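Local coordinates for protein acetyltransferase, GNAT family (Streptococcus pneumoniae, PDB 2I79) that probably transfers the acetyl group of acetyl coenzyme A, which it binds, to an amino group of an acceptor, as GNAT N-acetyltransferases do, at residues R85-L90 and L121-L126; D57-L62 and N75-Q80; L107-I112 and Q140-V145. One frame throughout, in Å; residues are numbered along the deposited sequence.

Interaction 1. Residues R85-L90 and L121-L126; sequences RHIGDL and LRRLQL. With ACO (acetyl coenzyme *a), chain G.
Ile-87, Gly-88 and Asp-89 pair in parallel register with Arg-123, Leu-124 and Gln-125, joining the two strands of a beta-alpha-beta crossover whose connecting helix is 103-117. Packing is close at the glycine: Gly-88 N donates to Arg-123 O at 2.8 Å with a nearly straight N-H (174°), and the Leu-121 methyl CD2 lies 3.6 Å from the same Gly-88 N. Leu-124 CD2 packs alongside the glycine too, on the face that helix 103-117 covers. Before the strands begin, His-86 O is gripped twice, by Arg-122 N at 2.7 Å in the carbonyl plane and more weakly by Arg-123 N.

On the opposite face the second subunit covers Ile-87 and Arg-123, and only Asp-89 and Gln-125 are partly exposed. Gln-125 turns CG between its backbone N and carbonyl carbon (chi1 70°) and then runs straight, crossing Ile-87 so that its amide lies against CG2. Both ends of that amide are used: NE2 meets Asp-89 OD1 on the syn side at 2.8 Å, while OE1 accepts Arg-123 NH1 at 3.1 Å in the carbonyl plane. Arg-123 NH2 forms a salt bridge with Glu-147, and NE bonds to the backbone O of Glu-151 of the second subunit. Arg-85, exposed, leads away from 121-126, and its NH1 bonds to Gln-80 O.

Toward the ligand the strands spread, from 4.8 Å between the CA atoms of Ile-87 and Arg-123 to 5.6 Å between those of Leu-90 and Leu-126. With 34° between the strand segments, this is consistent with the splayed strands of the GNAT fold. The acetyl CH3 of the ligand approaches Leu-90 O to 3.2 Å, with Leu-126 CD1 also against it.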
loop_
_atom_site.group_PDB
_atom_site.type_symbol
_atom_site.label_atom_id
_atom_site.label_comp_id
_atom_site.label_asym_id
_atom_site.label_seq_id
_atom_site.Cartn_x
_atom_site.Cartn_y
_atom_site.Cartn_z
ATOM N N ARG A 85 0.127 1.765 -12.319
ATOM C CA ARG A 85 0.394 0.416 -12.867
ATOM C C ARG A 85 1.906 0.110 -13.085
ATOM O O ARG A 85 2.317 -1.047 -13.129
ATOM C CB ARG A 85 -0.398 0.275 -14.179
ATOM C CG ARG A 85 -0.349 -1.074 -14.827
ATOM C CD ARG A 85 -1.602 -1.346 -15.675
ATOM N NE ARG A 85 -1.680 -0.467 -16.835
ATOM C CZ ARG A 85 -2.812 -0.025 -17.404
ATOM N NH1 ARG A 85 -4.021 -0.322 -16.916
ATOM N NH2 ARG A 85 -2.731 0.761 -18.480
ATOM N N HIS A 86 2.704 1.161 -13.181
ATOM C CA HIS A 86 4.153 1.096 -13.437
ATOM C C HIS A 86 5.002 0.969 -12.171
ATOM O O HIS A 86 6.222 0.909 -12.263
ATOM C CB HIS A 86 4.578 2.374 -14.190
ATOM C CG HIS A 86 4.293 3.628 -13.423
ATOM N ND1 HIS A 86 5.258 4.281 -12.684
ATOM C CD2 HIS A 86 3.133 4.275 -13.173
ATOM C CE1 HIS A 86 4.709 5.318 -12.075
ATOM N NE2 HIS A 86 3.421 5.325 -12.344
ATOM N N ILE A 87 4.351 0.928 -11.007
ATOM C CA ILE A 87 4.999 0.856 -9.704
ATOM C C ILE A 87 4.851 -0.550 -9.081
ATOM O O ILE A 87 3.732 -1.011 -8.811
ATOM C CB ILE A 87 4.362 1.868 -8.717
ATOM C CG1 ILE A 87 4.401 3.305 -9.280
ATOM C CG2 ILE A 87 5.052 1.810 -7.360
ATOM C CD1 ILE A 87 3.546 4.290 -8.503
ATOM N N GLY A 88 5.981 -1.211 -8.854
ATOM C CA GLY A 88 6.032 -2.510 -8.190
ATOM C C GLY A 88 6.494 -2.346 -6.764
ATOM O O GLY A 88 7.529 -1.722 -6.494
ATOM N N ASP A 89 5.702 -2.873 -5.840
ATOM C CA ASP A 89 6.059 -2.905 -4.424
ATOM C C ASP A 89 6.830 -4.176 -4.188
ATOM O O ASP A 89 6.316 -5.282 -4.470
ATOM C CB ASP A 89 4.784 -2.891 -3.582
ATOM C CG ASP A 89 3.997 -1.593 -3.761
ATOM O OD1 ASP A 89 4.546 -0.539 -3.394
ATOM O OD2 ASP A 89 2.851 -1.619 -4.294
ATOM N N LEU A 90 8.052 -4.026 -3.688
ATOM C CA LEU A 90 8.972 -5.143 -3.534
ATOM C C LEU A 90 8.931 -5.697 -2.094
ATOM O O LEU A 90 8.808 -4.940 -1.118
ATOM C CB LEU A 90 10.396 -4.702 -3.962
ATOM C CG LEU A 90 11.519 -5.663 -4.398
ATOM C CD1 LEU A 90 11.251 -6.474 -5.639
ATOM C CD2 LEU A 90 12.785 -4.835 -4.663
ATOM N N LEU A 121 6.658 -1.954 -15.653
ATOM C CA LEU A 121 7.164 -1.372 -14.424
ATOM C C LEU A 121 8.235 -0.375 -14.795
ATOM O O LEU A 121 9.126 -0.675 -15.617
ATOM C CB LEU A 121 7.678 -2.443 -13.458
ATOM C CG LEU A 121 6.623 -3.438 -12.952
ATOM C CD1 LEU A 121 7.281 -4.543 -12.188
ATOM C CD2 LEU A 121 5.483 -2.777 -12.109
ATOM N N ARG A 122 8.091 0.832 -14.235
ATOM C CA ARG A 122 9.077 1.901 -14.330
ATOM C C ARG A 122 9.557 2.394 -12.948
ATOM O O ARG A 122 10.299 3.367 -12.841
ATOM C CB ARG A 122 8.477 3.070 -15.107
ATOM C CG ARG A 122 7.958 2.708 -16.506
ATOM C CD ARG A 122 9.033 2.126 -17.441
ATOM N NE ARG A 122 10.167 3.038 -17.599
ATOM C CZ ARG A 122 10.133 4.160 -18.318
ATOM N NH1 ARG A 122 9.040 4.510 -18.986
ATOM N NH2 ARG A 122 11.201 4.941 -18.379
ATOM N N ARG A 123 9.126 1.734 -11.892
ATOM C CA ARG A 123 9.531 2.074 -10.531
ATOM C C ARG A 123 9.348 0.856 -9.613
ATOM O O ARG A 123 8.339 0.124 -9.720
ATOM C CB ARG A 123 8.737 3.284 -10.000
ATOM C CG ARG A 123 8.793 3.423 -8.465
ATOM C CD ARG A 123 7.951 4.557 -7.879
ATOM N NE ARG A 123 8.892 5.536 -7.538
ATOM C CZ ARG A 123 9.444 5.760 -6.343
ATOM N NH1 ARG A 123 9.056 5.199 -5.220
ATOM N NH2 ARG A 123 10.363 6.682 -6.304
ATOM N N LEU A 124 10.348 0.624 -8.756
ATOM C CA LEU A 124 10.244 -0.304 -7.635
ATOM C C LEU A 124 10.414 0.459 -6.313
ATOM O O LEU A 124 11.161 1.431 -6.212
ATOM C CB LEU A 124 11.263 -1.456 -7.724
ATOM C CG LEU A 124 11.246 -2.324 -8.986
ATOM C CD1 LEU A 124 12.426 -3.297 -8.973
ATOM C CD2 LEU A 124 9.922 -3.087 -9.140
ATOM N N GLN A 125 9.688 0.003 -5.305
ATOM C CA GLN A 125 9.656 0.679 -4.036
ATOM C C GLN A 125 9.318 -0.280 -2.903
ATOM O O GLN A 125 8.721 -1.347 -3.121
ATOM C CB GLN A 125 8.620 1.804 -4.075
ATOM C CG GLN A 125 7.155 1.324 -4.131
ATOM C CD GLN A 125 6.167 2.478 -4.138
ATOM O OE1 GLN A 125 6.509 3.601 -4.496
ATOM N NE2 GLN A 125 4.937 2.207 -3.721
ATOM N N LEU A 126 9.730 0.123 -1.700
ATOM C CA LEU A 126 9.369 -0.532 -0.457
ATOM C C LEU A 126 9.584 0.440 0.674
ATOM O O LEU A 126 10.072 1.537 0.462
ATOM C CB LEU A 126 10.231 -1.757 -0.202
ATOM C CG LEU A 126 11.746 -1.587 0.010
ATOM C CD1 LEU A 126 12.161 -2.858 0.664
ATOM C CD2 LEU A 126 12.551 -1.367 -1.247
HETATM N N1A ACO G . 24.458 -3.941 8.685
HETATM C C2A ACO G . 24.874 -3.703 7.423
HETATM N N3A ACO G . 25.049 -4.685 6.517
HETATM C C4A ACO G . 24.807 -5.972 6.833
HETATM C C5A ACO G . 24.337 -6.313 8.174
HETATM C C6A ACO G . 24.163 -5.192 9.110
HETATM N N6A ACO G . 23.735 -5.429 10.369
HETATM N N7A ACO G . 24.188 -7.638 8.211
HETATM C C8A ACO G . 24.532 -8.104 6.972
HETATM N N9A ACO G . 24.904 -7.103 6.157
HETATM C C1B ACO G . 25.340 -7.094 4.732
HETATM C C2B ACO G . 26.252 -8.200 4.223
HETATM O O2B ACO G . 27.632 -7.903 4.451
HETATM C C3B ACO G . 25.935 -8.162 2.750
HETATM O O3B ACO G . 26.495 -7.051 2.073
HETATM P P3B ACO G . 27.732 -7.150 1.062
HETATM O O7A ACO G . 28.788 -7.386 2.130
HETATM O O8A ACO G . 27.815 -5.831 0.331
HETATM O O9A ACO G . 27.440 -8.291 0.121
HETATM C C4B ACO G . 24.442 -7.866 2.731
HETATM O O4B ACO G . 24.175 -7.116 3.910
HETATM C C5B ACO G . 23.641 -9.159 2.673
HETATM O O5B ACO G . 23.551 -9.497 1.283
HETATM P P1A ACO G . 23.023 -10.960 0.881
HETATM O O1A ACO G . 23.755 -12.012 1.672
HETATM O O2A ACO G . 22.998 -10.976 -0.634
HETATM O O3A ACO G . 21.544 -10.904 1.537
HETATM P P2A ACO G . 20.807 -12.006 2.498
HETATM O O4A ACO G . 21.307 -12.052 3.946
HETATM O O5A ACO G . 20.764 -13.266 1.667
HETATM O O6A ACO G . 19.349 -11.270 2.492
HETATM C CBP ACO G . 17.773 -9.992 3.858
HETATM C CCP ACO G . 19.138 -10.054 3.200
HETATM C CDP ACO G . 17.614 -8.597 4.481
HETATM C CEP ACO G . 16.712 -10.266 2.781
HETATM C CAP ACO G . 17.688 -11.057 4.957
HETATM O OAP ACO G . 18.598 -10.771 6.045
HETATM C C9P ACO G . 16.268 -11.200 5.480
HETATM O O9P ACO G . 15.475 -11.910 4.892
HETATM N N8P ACO G . 15.954 -10.551 6.595
HETATM C C7P ACO G . 14.649 -10.613 7.264
HETATM C C6P ACO G . 13.487 -10.092 6.418
HETATM C C5P ACO G . 13.754 -8.697 5.927
HETATM O O5P ACO G . 14.076 -7.838 6.723
HETATM N N4P ACO G . 13.629 -8.479 4.625
HETATM C C3P ACO G . 13.840 -7.183 4.001
HETATM C C2P ACO G . 12.728 -6.183 4.285
HETATM S S1P ACO G . 11.219 -6.761 3.560
HETATM C C ACO G . 10.946 -6.096 2.103
HETATM O O ACO G . 11.762 -6.447 1.283
HETATM C CH3 ACO G . 9.771 -5.153 1.912
#

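Interaction 2. Residues D57-L62 and N75-Q80; sequences DNQITL and NITADQ
The beta hairpin of strands 60-66 and 69-77 is held at its open end by Ile-60 and Ile-76, an antiparallel hydrogen-bonded pair; segments 60-62 and 75-77 run at 174° to each other. Ile-76 N reaches Ile-60 O at 2.7 Å, and Ile-60 N returns a longer bond of 3.1 Å to Ile-76 O. That second oxygen also accepts Gln-53 NE2 from helix 43-55, so the helix is tied directly to the hairpin backbone. On one face the two isoleucines cross obliquely, with Ile-60 CG2 against Ile-76 CD1 at 3.9 Å, and both side chains rest on Trp-114 of helix 103-117.

Within the GNAT sheet this hairpin precedes strand 87-94, which neighbours 69-77. Its other face carries Thr-61 and Asn-75, a non-hydrogen-bonded pair beneath helix 43-55, where Phe-49 touches both side chains and Thr-61 OG1 is bonded to Gln-53.

Beyond the regular pairing, Asn-58 turns its amide toward 75-80 (chi1 73°), which brings ND2 to 3.5 Å from Ala-78 CB. The bond from Asn-58 ND2 to Asp-79 O is weak at 3.4 Å, and the stronger partner of this buried amide nitrogen is Arg-85 O.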
loop_
_atom_site.group_PDB
_atom_site.type_symbol
_atom_site.label_atom_id
_atom_site.label_comp_id
_atom_site.label_asym_id
_atom_site.label_seq_id
_atom_site.Cartn_x
_atom_site.Cartn_y
_atom_site.Cartn_z
ATOM N N ASP A 57 0.980 -9.266 -15.762
ATOM C CA ASP A 57 2.178 -8.864 -16.485
ATOM C C ASP A 57 3.052 -7.846 -15.735
ATOM O O ASP A 57 4.137 -7.543 -16.181
ATOM C CB ASP A 57 1.841 -8.379 -17.909
ATOM C CG ASP A 57 0.677 -7.407 -17.946
ATOM O OD1 ASP A 57 0.472 -6.655 -16.950
ATOM O OD2 ASP A 57 -0.047 -7.401 -18.987
ATOM N N ASN A 58 2.570 -7.313 -14.617
ATOM C CA ASN A 58 3.337 -6.341 -13.838
ATOM C C ASN A 58 3.588 -6.822 -12.397
ATOM O O ASN A 58 4.026 -6.063 -11.537
ATOM C CB ASN A 58 2.692 -4.937 -13.904
ATOM C CG ASN A 58 1.393 -4.802 -13.082
ATOM O OD1 ASN A 58 0.748 -5.773 -12.702
ATOM N ND2 ASN A 58 0.999 -3.572 -12.846
ATOM N N GLN A 59 3.333 -8.102 -12.155
ATOM C CA GLN A 59 3.614 -8.694 -10.883
ATOM C C GLN A 59 4.398 -10.000 -11.064
ATOM O O GLN A 59 4.365 -10.602 -12.143
ATOM C CB GLN A 59 2.317 -8.941 -10.126
ATOM C CG GLN A 59 1.484 -7.687 -9.857
ATOM C CD GLN A 59 0.202 -7.999 -9.128
ATOM O OE1 GLN A 59 -0.768 -8.494 -9.726
ATOM N NE2 GLN A 59 0.174 -7.721 -7.842
ATOM N N ILE A 60 5.105 -10.421 -10.009
ATOM C CA ILE A 60 5.849 -11.681 -10.016
ATOM C C ILE A 60 6.244 -12.156 -8.623
ATOM O O ILE A 60 6.527 -11.351 -7.736
ATOM C CB ILE A 60 7.121 -11.582 -10.897
ATOM C CG1 ILE A 60 7.658 -12.987 -11.227
ATOM C CG2 ILE A 60 8.183 -10.758 -10.233
ATOM C CD1 ILE A 60 8.413 -13.061 -12.566
ATOM N N THR A 61 6.300 -13.477 -8.460
ATOM C CA THR A 61 6.887 -14.115 -7.300
ATOM C C THR A 61 7.967 -15.088 -7.770
ATOM O O THR A 61 7.686 -16.001 -8.534
ATOM C CB THR A 61 5.863 -14.889 -6.469
ATOM O OG1 THR A 61 4.863 -13.999 -6.022
ATOM C CG2 THR A 61 6.516 -15.576 -5.236
ATOM N N LEU A 62 9.199 -14.849 -7.320
ATOM C CA LEU A 62 10.359 -15.692 -7.605
ATOM C C LEU A 62 10.805 -16.425 -6.352
ATOM O O LEU A 62 10.877 -15.840 -5.266
ATOM C CB LEU A 62 11.533 -14.856 -8.102
ATOM C CG LEU A 62 11.447 -14.175 -9.486
ATOM C CD1 LEU A 62 12.696 -13.320 -9.724
ATOM C CD2 LEU A 62 11.277 -15.165 -10.620
ATOM N N ASN A 75 9.037 -10.865 -4.079
ATOM C CA ASN A 75 7.688 -10.627 -4.519
ATOM C C ASN A 75 7.598 -9.218 -5.089
ATOM O O ASN A 75 8.034 -8.245 -4.447
ATOM C CB ASN A 75 6.798 -10.762 -3.308
ATOM C CG ASN A 75 5.481 -11.341 -3.625
ATOM O OD1 ASN A 75 4.467 -10.641 -3.595
ATOM N ND2 ASN A 75 5.466 -12.625 -3.953
ATOM N N ILE A 76 7.102 -9.099 -6.311
ATOM C CA ILE A 76 6.651 -7.799 -6.795
ATOM C C ILE A 76 5.135 -7.799 -6.924
ATOM O O ILE A 76 4.543 -8.661 -7.568
ATOM C CB ILE A 76 7.262 -7.394 -8.117
ATOM C CG1 ILE A 76 8.789 -7.354 -8.008
ATOM C CG2 ILE A 76 6.692 -6.044 -8.526
ATOM C CD1 ILE A 76 9.470 -7.155 -9.339
ATOM N N THR A 77 4.543 -6.816 -6.271
ATOM C CA THR A 77 3.112 -6.586 -6.228
ATOM C C THR A 77 2.820 -5.234 -6.872
ATOM O O THR A 77 3.672 -4.367 -6.893
ATOM C CB THR A 77 2.676 -6.606 -4.764
ATOM O OG1 THR A 77 2.092 -7.874 -4.489
ATOM C CG2 THR A 77 1.730 -5.491 -4.440
ATOM N N ALA A 78 1.614 -5.058 -7.400
ATOM C CA ALA A 78 1.275 -3.839 -8.134
ATOM C C ALA A 78 -0.224 -3.686 -8.343
ATOM O O ALA A 78 -0.928 -4.665 -8.591
ATOM C CB ALA A 78 1.983 -3.832 -9.482
ATOM N N ASP A 79 -0.693 -2.449 -8.276
ATOM C CA ASP A 79 -2.058 -2.094 -8.664
ATOM C C ASP A 79 -2.214 -2.040 -10.163
ATOM O O ASP A 79 -1.230 -1.948 -10.876
ATOM C CB ASP A 79 -2.420 -0.744 -8.057
ATOM C CG ASP A 79 -2.618 -0.835 -6.556
ATOM O OD1 ASP A 79 -2.613 -1.967 -6.000
ATOM O OD2 ASP A 79 -2.786 0.218 -5.927
ATOM N N GLN A 80 -3.462 -2.092 -10.637
ATOM C CA GLN A 80 -3.740 -2.224 -12.064
ATOM C C GLN A 80 -4.237 -0.952 -12.746
ATOM O O GLN A 80 -4.213 -0.884 -13.969
ATOM C CB GLN A 80 -4.735 -3.377 -12.315
ATOM C CG GLN A 80 -4.223 -4.788 -11.968
ATOM C CD GLN A 80 -2.843 -5.071 -12.526
ATOM O OE1 GLN A 80 -1.908 -5.390 -11.775
ATOM N NE2 GLN A 80 -2.679 -4.861 -13.830
#

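Interaction 3. Residues L107-I112 and Q140-V145; sequences LLEEAI and QKHGFV
His-142 ND1 is held by Leu-138 O, one turn back in helix 133-141, while the Leu-108 methyl CD1 presses against this same nitrogen at 3.4 Å. The bond to the helix carbonyl fixes the rotation of the imidazole, and helix 103-117 then packs round the ring from several directions. Leu-108 and His-142 slide past each other pointing in opposite directions, so that Leu-108 CB stands over one ring face and CD1 reaches the base of the ring, 3.4 Å from His-142 CG. Glu-109 comes to the ring edge instead: its CG lies in the ring plane, 3.8 Å from His-142 CD2, and its carboxylate is turned 36° from the imidazole. Glu-109 OE1 remains 4.6 Å from His-142 NE2, too far for a salt bridge.

The histidine stands just where helix 133-141 ends in a Schellman motif. Gly-143, at positive phi, is the C-prime residue; Gly-143 N returns to Gln-140 O at 3.0 Å and Phe-144 N to Tyr-139 O. This reversal sends the chain inward, and Phe-144 enters the core between helix 103-117 and the sheet of the GNAT fold, its ring edge-to-face with Tyr-139 and touching Leu-90, Leu-124 and Leu-126. Ile-112 CD1 serves both aromatic residues. It lies 3.7 Å from His-142 CB and meets Phe-144 at the ring edge, near its plane, with CE2 4.2 Å away. Next to the histidine, Lys-141, which takes no part in this contact, points to the cofactor: its NZ bonds to Ser-105 OG and forms a salt bridge with O9A of the acetyl coenzyme A 3'-phosphate.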
loop_
_atom_site.group_PDB
_atom_site.type_symbol
_atom_site.label_atom_id
_atom_site.label_comp_id
_atom_site.label_asym_id
_atom_site.label_seq_id
_atom_site.Cartn_x
_atom_site.Cartn_y
_atom_site.Cartn_z
ATOM N N LEU A 107 18.473 -12.803 -5.783
ATOM C CA LEU A 107 17.018 -12.697 -5.923
ATOM C C LEU A 107 16.599 -11.264 -6.257
ATOM O O LEU A 107 15.808 -11.038 -7.173
ATOM C CB LEU A 107 16.340 -13.155 -4.623
ATOM C CG LEU A 107 15.394 -14.365 -4.505
ATOM C CD1 LEU A 107 15.476 -15.396 -5.648
ATOM C CD2 LEU A 107 15.603 -15.012 -3.134
ATOM N N LEU A 108 17.154 -10.294 -5.527
ATOM C CA LEU A 108 16.888 -8.886 -5.820
ATOM C C LEU A 108 17.259 -8.559 -7.263
ATOM O O LEU A 108 16.507 -7.873 -7.952
ATOM C CB LEU A 108 17.660 -7.933 -4.884
ATOM C CG LEU A 108 16.938 -6.663 -4.427
ATOM C CD1 LEU A 108 17.887 -5.579 -4.227
ATOM C CD2 LEU A 108 15.766 -6.193 -5.373
ATOM N N GLU A 109 18.413 -9.042 -7.721
ATOM C CA GLU A 109 18.843 -8.717 -9.087
ATOM C C GLU A 109 17.971 -9.367 -10.132
ATOM O O GLU A 109 17.701 -8.771 -11.173
ATOM C CB GLU A 109 20.291 -9.091 -9.366
ATOM C CG GLU A 109 21.187 -7.889 -9.866
ATOM C CD GLU A 109 20.415 -6.716 -10.553
ATOM O OE1 GLU A 109 20.581 -5.570 -10.067
ATOM O OE2 GLU A 109 19.655 -6.927 -11.556
ATOM N N GLU A 110 17.539 -10.595 -9.870
ATOM C CA GLU A 110 16.636 -11.267 -10.795
ATOM C C GLU A 110 15.294 -10.543 -10.888
ATOM O O GLU A 110 14.691 -10.429 -11.981
ATOM C CB GLU A 110 16.426 -12.726 -10.407
ATOM C CG GLU A 110 17.595 -13.635 -10.767
ATOM C CD GLU A 110 18.143 -13.387 -12.172
ATOM O OE1 GLU A 110 17.341 -13.338 -13.131
ATOM O OE2 GLU A 110 19.384 -13.222 -12.308
ATOM N N ALA A 111 14.823 -10.066 -9.741
ATOM C CA ALA A 111 13.562 -9.344 -9.686
ATOM C C ALA A 111 13.694 -8.055 -10.485
ATOM O O ALA A 111 12.812 -7.720 -11.261
ATOM C CB ALA A 111 13.168 -9.056 -8.224
ATOM N N ILE A 112 14.803 -7.334 -10.294
ATOM C CA ILE A 112 15.042 -6.066 -11.006
ATOM C C ILE A 112 15.117 -6.272 -12.529
ATOM O O ILE A 112 14.586 -5.477 -13.309
ATOM C CB ILE A 112 16.333 -5.371 -10.510
ATOM C CG1 ILE A 112 16.175 -4.894 -9.047
ATOM C CG2 ILE A 112 16.716 -4.216 -11.440
ATOM C CD1 ILE A 112 17.538 -4.541 -8.336
ATOM N N GLN A 140 20.361 -0.506 -1.035
ATOM C CA GLN A 140 21.268 0.546 -1.543
ATOM C C GLN A 140 22.234 -0.035 -2.571
ATOM O O GLN A 140 22.471 0.549 -3.612
ATOM C CB GLN A 140 22.042 1.217 -0.403
ATOM C CG GLN A 140 21.157 2.074 0.511
ATOM C CD GLN A 140 21.963 2.936 1.489
ATOM O OE1 GLN A 140 22.391 2.486 2.565
ATOM N NE2 GLN A 140 22.175 4.184 1.107
ATOM N N LYS A 141 22.781 -1.206 -2.274
ATOM C CA LYS A 141 23.665 -1.890 -3.207
ATOM C C LYS A 141 23.063 -2.033 -4.617
ATOM O O LYS A 141 23.784 -1.991 -5.605
ATOM C CB LYS A 141 24.034 -3.268 -2.639
ATOM C CG LYS A 141 25.048 -4.101 -3.443
ATOM C CD LYS A 141 25.399 -5.398 -2.636
ATOM C CE LYS A 141 25.532 -6.676 -3.525
ATOM N NZ LYS A 141 25.702 -7.962 -2.713
ATOM N N HIS A 142 21.744 -2.200 -4.714
ATOM C CA HIS A 142 21.126 -2.461 -6.003
ATOM C C HIS A 142 20.451 -1.247 -6.561
ATOM O O HIS A 142 19.556 -1.379 -7.394
ATOM C CB HIS A 142 20.153 -3.643 -5.904
ATOM C CG HIS A 142 20.845 -4.951 -5.714
ATOM N ND1 HIS A 142 21.250 -5.401 -4.477
ATOM C CD2 HIS A 142 21.254 -5.883 -6.609
ATOM C CE1 HIS A 142 21.876 -6.556 -4.615
ATOM N NE2 HIS A 142 21.902 -6.868 -5.900
ATOM N N GLY A 143 20.847 -0.068 -6.093
ATOM C CA GLY A 143 20.399 1.186 -6.708
ATOM C C GLY A 143 19.158 1.821 -6.110
ATOM O O GLY A 143 18.650 2.785 -6.638
ATOM N N PHE A 144 18.687 1.304 -4.985
ATOM C CA PHE A 144 17.583 1.924 -4.276
ATOM C C PHE A 144 18.096 3.076 -3.424
ATOM O O PHE A 144 19.074 2.931 -2.734
ATOM C CB PHE A 144 16.885 0.912 -3.377
ATOM C CG PHE A 144 15.985 -0.038 -4.117
ATOM C CD1 PHE A 144 14.601 0.131 -4.106
ATOM C CD2 PHE A 144 16.520 -1.106 -4.819
ATOM C CE1 PHE A 144 13.780 -0.736 -4.773
ATOM C CE2 PHE A 144 15.709 -1.956 -5.503
ATOM C CZ PHE A 144 14.319 -1.778 -5.479
ATOM N N VAL A 145 17.382 4.197 -3.430
ATOM C CA VAL A 145 17.758 5.355 -2.628
ATOM C C VAL A 145 16.667 5.630 -1.587
ATOM O O VAL A 145 15.499 5.277 -1.794
ATOM C CB VAL A 145 17.957 6.562 -3.535
ATOM C CG1 VAL A 145 19.020 6.228 -4.614
ATOM C CG2 VAL A 145 16.655 6.966 -4.174
#

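Overall arrangement
Interactions 1 and 2 belong to one sheet and rest mainly on backbone bonds, parallel in the first and antiparallel in the second. They meet where strands 69-77 and 87-94 adjoin: Asp-89 N lies 2.7 Å from Thr-77 O, and Leu-90 CD1 3.5 Å from Ile-76 CG1. Interaction 3 has no hydrogen bond across its segments and depends on apolar and ring contacts, with helix 103-117 common to it and to the crossover of interaction 1. Leu-90 CD2 connects them, 3.4 Å from Leu-108 CD2 and 3.5 Å from Phe-144 CZ. Interactions 1 and 3 are largely buried; interaction 1 borders the acetyl group, while next to interaction 3 Lys-141 meets the 3'-phosphate. Interaction 2 is partly exposed.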